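Local coordinates for protein hydrolase, NUDIX family (Clostridium perfringens ATCC 13124, PDB 3F6A) that is a Nudix-family hydrolase that probably cleaves nucleoside diphosphates linked to another group, or related pyrophosphates, at residues A[8-13]-A[30-35]; A[18-23]-A[122-127]; A[86-91]-A[100-105]. All coordinates share one frame; numbering follows the deposited sequence.

Contact 1: residues A[8-13]-A[30-35]; sequences TVSVFI and MLPLGG
The F12 ring lies flat against P32: CB of P32 sits over the middle of one face, 3.7 Å from the ring centroid and only 9° off the normal, a CH-pi contact. CG of P32 extends this overlap to the rim, 3.6 Å from F12 CZ. Although CB of F12 points away from 30-35, chi1 of -76° sets the ring beside the backbone N, where P32 can cover it. M143, A144 and A147 of helix 138-150 also pack on this ring. On the other side of the sheet the side chains of I13 and L33 cross at about a right angle and touch through their CD1 methyls, 3.7 Å apart.

The backbones form an antiparallel pair. V9 and G35 exchange two bonds, V9 N to G35 O at 3.0 Å and G35 N to V9 O at 3.1 Å. V11 N reaches L33 O at 2.9 Å, while the return bond from L33 N is weak. Segment 30-35 leads into the Nudix signature, whose first glycine is G35 and which continues through helix 43-55; E54 on that helix accepts a bond from G34 N. G34 and G35 have backbone angles suited to glycine, and G34 CA slips in 3.2 Å from V9 O. S10 CB borders P32, but its hydroxyl bonds D100 OD2, while T8 OG1 bonds both D100 OD1 and I99 O.

Contact 2: residues A[18-23]-A[122-127]; sequences KVLLHL and LKWYSK
L20 and W124 face each other as a non-hydrogen-bonded antiparallel pair where 122-125 borders 18-23 in the Nudix sheet. CB of L20 stands over the six-membered ring of the indole, 3.6 Å from its centroid and displaced toward the rim; V19 N lies at the indole edge, in plane. With CG anti to the backbone N (chi1 171°), L20 carries CD1 along to L122 CB at 3.7 Å. Next along the same face, H22 CB rests on L122 CG, also at 3.7 Å. The opposite face bears Y125: L21 CD1 meets its CE2 at 3.7 Å, while V19 O lies in the ring plane at the edge.

Two pairs of backbone bonds hold this register. Y125 N reaches V19 O at 2.8 Å, and K123 N approaches L21 O at 3.0 Å.

Farther out, F110 fixes the indole twice, accepting from NE1 through its backbone O and meeting the ring edge-to-face. H22 ND1 is bonded to L31 O. At the far end the extended K18 chain passes W124 CB, and one water accepts from K18 NZ at 3.2 Å and donates to W124 O at 2.9 Å.

Contact 3: residues A[86-91]-A[100-105]; sequences HTILGD and DFVYYA
Strands 86-90 and 100-105 run antiparallel at 144°, their axes 4.9 Å apart at closest approach. I88 and D100 exchange two backbone bonds, with I88 N to D100 O at 3.0 Å. At H86 the pairing slackens: V102 N holds H86 O at 2.9 Å, but the bond from H86 N to V102 O is weak.

With CG1 of V102 anti to the backbone N (chi1 -176°), CG2 is left beside that N, where it meets I88 CD1 at 4.2 Å; M143 of helix 138-150 packs on both residues. Y104 OH lies in the plane of the H86 imidazole, at its edge, 3.4 Å from CD2. E146 OE1 ties the two together, bonded to both H86 NE2 and Y104 OH. On the other face T87 runs alongside F101, its OG1 at the phenyl edge, in plane, 3.6 Å from CD1. That OG1 also has a weak hydrogen bond with N83 ND2 of the second subunit.

F101 also meets F101 of the second subunit, the ring planes at about 45°. The strands are the arms of a beta hairpin, and I88 and L89 pair antiparallel with a strand of that subunit, giving a beta sheet continued across a dimer interface.

Overall arrangement
All three contacts belong to one mixed sheet within the Nudix domain. Contact 1 is centred about 4 Å from the centre of the chain, about 11 Å from the centre of contact 2 and 8 Å from that of contact 3; the centres of those two are about 17 Å apart, without a touch. Strand 7-15 joins 30-36 on one side to 98-106 on the other, and 18-23 carries the sheet on to 122-125. Along the chain, contacts 1 and 2 interlock, whereas contact 3 is nested in the loop that contact 2 closes. Helix 138-150 packs against all three, spanning the sheet from the 122-125 side to the hairpin at the subunit interface.

Contact 1: residues A[8-13]-A[30-35]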
# COMPACT_ATOMS: atom_id res chain seq x y z
N THR A 8 -7.26 -0.01 -7.77
CA THR A 8 -6.56 -0.08 -9.04
C THR A 8 -5.05 -0.02 -8.78
O THR A 8 -4.62 0.23 -7.66
CB THR A 8 -6.92 1.12 -9.94
OG1 THR A 8 -6.37 2.32 -9.39
CG2 THR A 8 -8.44 1.28 -10.04
N VAL A 9 -4.26 -0.25 -9.83
CA VAL A 9 -2.81 -0.18 -9.71
C VAL A 9 -2.26 0.68 -10.84
O VAL A 9 -2.92 0.89 -11.86
CB VAL A 9 -2.14 -1.58 -9.77
CG1 VAL A 9 -2.66 -2.45 -8.65
CG2 VAL A 9 -2.39 -2.25 -11.13
N SER A 10 -1.05 1.19 -10.63
CA SER A 10 -0.36 2.01 -11.62
C SER A 10 1.08 1.54 -11.59
O SER A 10 1.59 1.17 -10.54
CB SER A 10 -0.41 3.50 -11.24
OG SER A 10 -1.69 4.05 -11.49
N VAL A 11 1.73 1.54 -12.75
CA VAL A 11 3.11 1.09 -12.84
C VAL A 11 3.94 2.02 -13.71
O VAL A 11 3.60 2.24 -14.87
CB VAL A 11 3.23 -0.32 -13.45
CG1 VAL A 11 4.56 -0.93 -13.05
CG2 VAL A 11 2.07 -1.18 -13.01
N PHE A 12 5.01 2.54 -13.15
CA PHE A 12 5.93 3.39 -13.87
C PHE A 12 7.08 2.48 -14.23
O PHE A 12 7.82 2.02 -13.36
CB PHE A 12 6.37 4.55 -12.98
CG PHE A 12 5.33 5.61 -12.82
CD1 PHE A 12 5.27 6.68 -13.70
CD2 PHE A 12 4.37 5.53 -11.81
CE1 PHE A 12 4.29 7.66 -13.58
CE2 PHE A 12 3.38 6.50 -11.68
CZ PHE A 12 3.33 7.56 -12.56
N ILE A 13 7.23 2.22 -15.53
CA ILE A 13 8.27 1.32 -16.02
C ILE A 13 9.46 2.06 -16.59
O ILE A 13 9.31 2.93 -17.45
CB ILE A 13 7.68 0.38 -17.10
CG1 ILE A 13 6.48 -0.36 -16.51
CG2 ILE A 13 8.74 -0.60 -17.57
CD1 ILE A 13 5.70 -1.18 -17.51
N MSE A 30 -1.32 11.79 -20.83
CA MSE A 30 -0.35 10.71 -20.66
C MSE A 30 -0.42 10.15 -19.24
O MSE A 30 -0.43 10.90 -18.26
CB MSE A 30 1.06 11.23 -20.94
CG MSE A 30 1.25 11.71 -22.38
SE MSE A 30 0.66 10.42 -23.71
CE MSE A 30 2.14 9.20 -23.59
N LEU A 31 -0.47 8.82 -19.13
CA LEU A 31 -0.54 8.16 -17.82
C LEU A 31 0.30 6.89 -17.79
O LEU A 31 0.65 6.33 -18.84
CB LEU A 31 -1.99 7.79 -17.49
CG LEU A 31 -3.03 8.90 -17.33
CD1 LEU A 31 -4.40 8.27 -17.17
CD2 LEU A 31 -2.68 9.79 -16.13
N PRO A 32 0.65 6.42 -16.59
CA PRO A 32 1.44 5.19 -16.51
C PRO A 32 0.49 4.06 -16.82
O PRO A 32 -0.72 4.26 -16.86
CB PRO A 32 1.90 5.18 -15.06
CG PRO A 32 0.75 5.84 -14.34
CD PRO A 32 0.45 7.01 -15.26
N LEU A 33 1.03 2.87 -17.06
CA LEU A 33 0.18 1.72 -17.33
C LEU A 33 -0.55 1.39 -16.02
O LEU A 33 -0.11 1.79 -14.94
CB LEU A 33 1.03 0.52 -17.76
CG LEU A 33 2.02 0.76 -18.90
CD1 LEU A 33 2.55 -0.59 -19.43
CD2 LEU A 33 1.33 1.52 -20.02
N GLY A 34 -1.65 0.65 -16.12
CA GLY A 34 -2.40 0.30 -14.93
C GLY A 34 -3.83 -0.08 -15.22
O GLY A 34 -4.24 -0.18 -16.38
N GLY A 35 -4.61 -0.29 -14.16
CA GLY A 35 -6.00 -0.67 -14.34
C GLY A 35 -6.53 -1.36 -13.09
O GLY A 35 -5.84 -1.42 -12.08

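Contact 2: residues A[18-23]-A[122-127]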
# COMPACT_ATOMS: atom_id res chain seq x y z
N LYS A 18 14.92 6.02 -19.34
CA LYS A 18 13.62 6.60 -19.67
C LYS A 18 12.46 5.85 -19.00
O LYS A 18 12.60 4.70 -18.61
CB LYS A 18 13.42 6.63 -21.20
CG LYS A 18 14.55 7.33 -21.94
CD LYS A 18 14.15 7.72 -23.36
CE LYS A 18 15.30 8.44 -24.06
NZ LYS A 18 14.90 9.02 -25.38
N VAL A 19 11.32 6.53 -18.87
CA VAL A 19 10.14 5.94 -18.25
C VAL A 19 8.99 5.95 -19.25
O VAL A 19 8.85 6.88 -20.04
CB VAL A 19 9.74 6.72 -16.97
CG1 VAL A 19 9.50 8.18 -17.31
CG2 VAL A 19 8.51 6.09 -16.34
N LEU A 20 8.15 4.92 -19.19
CA LEU A 20 7.03 4.75 -20.12
C LEU A 20 5.66 5.25 -19.66
O LEU A 20 5.25 5.02 -18.52
CB LEU A 20 6.90 3.27 -20.49
CG LEU A 20 5.66 2.85 -21.29
CD1 LEU A 20 5.74 3.43 -22.70
CD2 LEU A 20 5.59 1.33 -21.34
N LEU A 21 4.95 5.91 -20.57
CA LEU A 21 3.60 6.41 -20.30
C LEU A 21 2.78 6.14 -21.56
O LEU A 21 3.34 5.96 -22.63
CB LEU A 21 3.61 7.92 -20.02
CG LEU A 21 4.40 8.46 -18.84
CD1 LEU A 21 4.40 9.98 -18.89
CD2 LEU A 21 3.79 7.98 -17.53
N HIS A 22 1.46 6.11 -21.44
CA HIS A 22 0.63 5.92 -22.62
C HIS A 22 -0.58 6.85 -22.56
O HIS A 22 -1.03 7.22 -21.48
CB HIS A 22 0.23 4.44 -22.78
CG HIS A 22 -0.85 3.96 -21.86
ND1 HIS A 22 -1.15 4.57 -20.66
CD2 HIS A 22 -1.67 2.88 -21.94
CE1 HIS A 22 -2.10 3.90 -20.04
NE2 HIS A 22 -2.43 2.86 -20.79
N LEU A 23 -1.08 7.24 -23.73
CA LEU A 23 -2.23 8.14 -23.81
C LEU A 23 -3.51 7.37 -23.47
O LEU A 23 -3.94 6.49 -24.21
CB LEU A 23 -2.35 8.73 -25.23
CG LEU A 23 -3.01 10.12 -25.35
CD1 LEU A 23 -3.13 10.48 -26.82
CD2 LEU A 23 -4.37 10.12 -24.69
N LEU A 122 2.28 4.99 -26.97
CA LEU A 122 3.17 4.82 -25.84
C LEU A 122 4.46 5.58 -26.10
O LEU A 122 5.04 5.46 -27.18
CB LEU A 122 3.49 3.33 -25.62
CG LEU A 122 2.39 2.41 -25.06
CD1 LEU A 122 1.23 2.32 -26.02
CD2 LEU A 122 2.98 1.04 -24.82
N LYS A 123 4.92 6.35 -25.12
CA LYS A 123 6.13 7.12 -25.29
C LYS A 123 7.08 7.00 -24.11
O LYS A 123 6.64 6.86 -22.97
CB LYS A 123 5.78 8.60 -25.52
CG LYS A 123 4.88 8.83 -26.73
CD LYS A 123 4.77 10.31 -27.06
CE LYS A 123 6.12 10.91 -27.41
NZ LYS A 123 6.04 12.38 -27.69
N TRP A 124 8.38 7.04 -24.39
CA TRP A 124 9.38 6.96 -23.33
C TRP A 124 9.89 8.37 -23.06
O TRP A 124 10.13 9.14 -24.00
CB TRP A 124 10.53 6.05 -23.74
CG TRP A 124 10.14 4.60 -23.87
CD1 TRP A 124 9.71 3.96 -24.99
CD2 TRP A 124 10.17 3.62 -22.83
NE1 TRP A 124 9.46 2.64 -24.71
CE2 TRP A 124 9.74 2.40 -23.39
CE3 TRP A 124 10.52 3.65 -21.47
CZ2 TRP A 124 9.65 1.22 -22.65
CZ3 TRP A 124 10.43 2.48 -20.73
CH2 TRP A 124 10.00 1.28 -21.32
N TYR A 125 10.05 8.71 -21.79
CA TYR A 125 10.50 10.05 -21.41
C TYR A 125 11.78 10.07 -20.59
O TYR A 125 11.95 9.28 -19.66
CB TYR A 125 9.41 10.76 -20.62
CG TYR A 125 8.12 10.96 -21.37
CD1 TYR A 125 7.80 12.20 -21.92
CD2 TYR A 125 7.21 9.92 -21.53
CE1 TYR A 125 6.61 12.40 -22.61
CE2 TYR A 125 6.02 10.10 -22.21
CZ TYR A 125 5.72 11.34 -22.74
OH TYR A 125 4.54 11.52 -23.41
N SER A 126 12.66 10.99 -20.94
CA SER A 126 13.91 11.18 -20.23
C SER A 126 13.60 12.11 -19.07
O SER A 126 12.56 12.76 -19.06
CB SER A 126 14.94 11.84 -21.14
OG SER A 126 14.49 13.13 -21.52
N LYS A 127 14.50 12.20 -18.10
CA LYS A 127 14.27 13.09 -16.98
C LYS A 127 14.16 14.51 -17.54
O LYS A 127 13.50 15.37 -16.96
CB LYS A 127 15.40 12.99 -15.95
CG LYS A 127 15.24 13.92 -14.75
CD LYS A 127 15.47 13.21 -13.41
CE LYS A 127 16.89 12.68 -13.25
NZ LYS A 127 17.16 11.46 -14.07
O HOH W 1 12.07 10.40 -25.78

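Contact 3: residues A[86-91]-A[100-105]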
# COMPACT_ATOMS: atom_id res chain seq x y z
N HIS A 86 3.58 4.29 -3.47
CA HIS A 86 2.66 5.33 -3.04
C HIS A 86 1.23 4.83 -3.18
O HIS A 86 0.95 3.89 -3.92
CB HIS A 86 2.81 6.58 -3.91
CG HIS A 86 4.13 7.26 -3.78
ND1 HIS A 86 4.61 7.74 -2.58
CD2 HIS A 86 5.06 7.58 -4.71
CE1 HIS A 86 5.77 8.33 -2.78
NE2 HIS A 86 6.07 8.25 -4.06
N THR A 87 0.33 5.49 -2.46
CA THR A 87 -1.09 5.17 -2.50
C THR A 87 -1.83 6.48 -2.76
O THR A 87 -1.73 7.44 -1.98
CB THR A 87 -1.56 4.56 -1.16
OG1 THR A 87 -0.89 3.31 -0.95
CG2 THR A 87 -3.06 4.31 -1.19
N ILE A 88 -2.57 6.52 -3.86
CA ILE A 88 -3.30 7.72 -4.25
C ILE A 88 -4.80 7.52 -4.46
O ILE A 88 -5.24 6.46 -4.94
CB ILE A 88 -2.69 8.30 -5.55
CG1 ILE A 88 -1.23 8.68 -5.29
CG2 ILE A 88 -3.49 9.50 -6.03
CD1 ILE A 88 -0.48 9.14 -6.53
N LEU A 89 -5.58 8.53 -4.10
CA LEU A 89 -7.03 8.47 -4.28
C LEU A 89 -7.40 9.18 -5.58
O LEU A 89 -7.16 10.39 -5.72
CB LEU A 89 -7.75 9.12 -3.10
CG LEU A 89 -9.29 9.11 -3.16
CD1 LEU A 89 -9.81 7.68 -3.16
CD2 LEU A 89 -9.85 9.88 -1.96
N GLY A 90 -7.96 8.42 -6.51
CA GLY A 90 -8.35 8.95 -7.80
C GLY A 90 -9.85 9.16 -7.91
O GLY A 90 -10.64 8.48 -7.24
N ASP A 91 -10.25 10.08 -8.78
CA ASP A 91 -11.65 10.43 -8.95
C ASP A 91 -12.11 10.23 -10.38
O ASP A 91 -13.30 10.18 -10.67
CB ASP A 91 -11.84 11.89 -8.54
CG ASP A 91 -13.17 12.15 -7.89
OD1 ASP A 91 -13.60 11.31 -7.07
OD2 ASP A 91 -13.77 13.20 -8.19
N ASP A 100 -5.49 4.00 -5.82
CA ASP A 100 -4.53 3.55 -6.82
C ASP A 100 -3.19 3.25 -6.17
O ASP A 100 -2.54 4.15 -5.63
CB ASP A 100 -4.36 4.60 -7.91
CG ASP A 100 -3.36 4.18 -8.97
OD1 ASP A 100 -3.63 3.18 -9.68
OD2 ASP A 100 -2.31 4.83 -9.08
N PHE A 101 -2.80 1.98 -6.21
CA PHE A 101 -1.53 1.54 -5.65
C PHE A 101 -0.46 1.71 -6.72
O PHE A 101 -0.51 1.05 -7.75
CB PHE A 101 -1.61 0.07 -5.22
CG PHE A 101 -2.46 -0.15 -4.00
CD1 PHE A 101 -2.30 0.64 -2.87
CD2 PHE A 101 -3.43 -1.15 -3.98
CE1 PHE A 101 -3.08 0.43 -1.73
CE2 PHE A 101 -4.21 -1.36 -2.85
CZ PHE A 101 -4.04 -0.57 -1.73
N VAL A 102 0.49 2.59 -6.46
CA VAL A 102 1.56 2.89 -7.41
C VAL A 102 2.84 2.10 -7.20
O VAL A 102 3.39 2.08 -6.11
CB VAL A 102 1.91 4.38 -7.37
CG1 VAL A 102 2.94 4.70 -8.44
CG2 VAL A 102 0.65 5.19 -7.58
N TYR A 103 3.32 1.48 -8.28
CA TYR A 103 4.54 0.68 -8.25
C TYR A 103 5.52 1.18 -9.30
O TYR A 103 5.12 1.75 -10.32
CB TYR A 103 4.21 -0.78 -8.56
CG TYR A 103 3.36 -1.48 -7.54
CD1 TYR A 103 3.93 -2.32 -6.58
CD2 TYR A 103 1.97 -1.30 -7.51
CE1 TYR A 103 3.15 -2.97 -5.63
CE2 TYR A 103 1.18 -1.95 -6.57
CZ TYR A 103 1.78 -2.78 -5.63
OH TYR A 103 1.01 -3.41 -4.69
N TYR A 104 6.81 0.97 -9.04
CA TYR A 104 7.85 1.36 -9.99
C TYR A 104 8.49 0.05 -10.41
O TYR A 104 8.59 -0.88 -9.62
CB TYR A 104 8.89 2.27 -9.33
CG TYR A 104 8.36 3.62 -8.84
CD1 TYR A 104 7.16 4.14 -9.33
CD2 TYR A 104 9.08 4.37 -7.92
CE1 TYR A 104 6.69 5.39 -8.89
CE2 TYR A 104 8.62 5.61 -7.48
CZ TYR A 104 7.43 6.11 -7.97
OH TYR A 104 6.98 7.34 -7.53
N ALA A 105 8.91 -0.04 -11.67
CA ALA A 105 9.52 -1.26 -12.18
C ALA A 105 10.49 -0.98 -13.32
O ALA A 105 10.61 0.15 -13.79
CB ALA A 105 8.43 -2.21 -12.67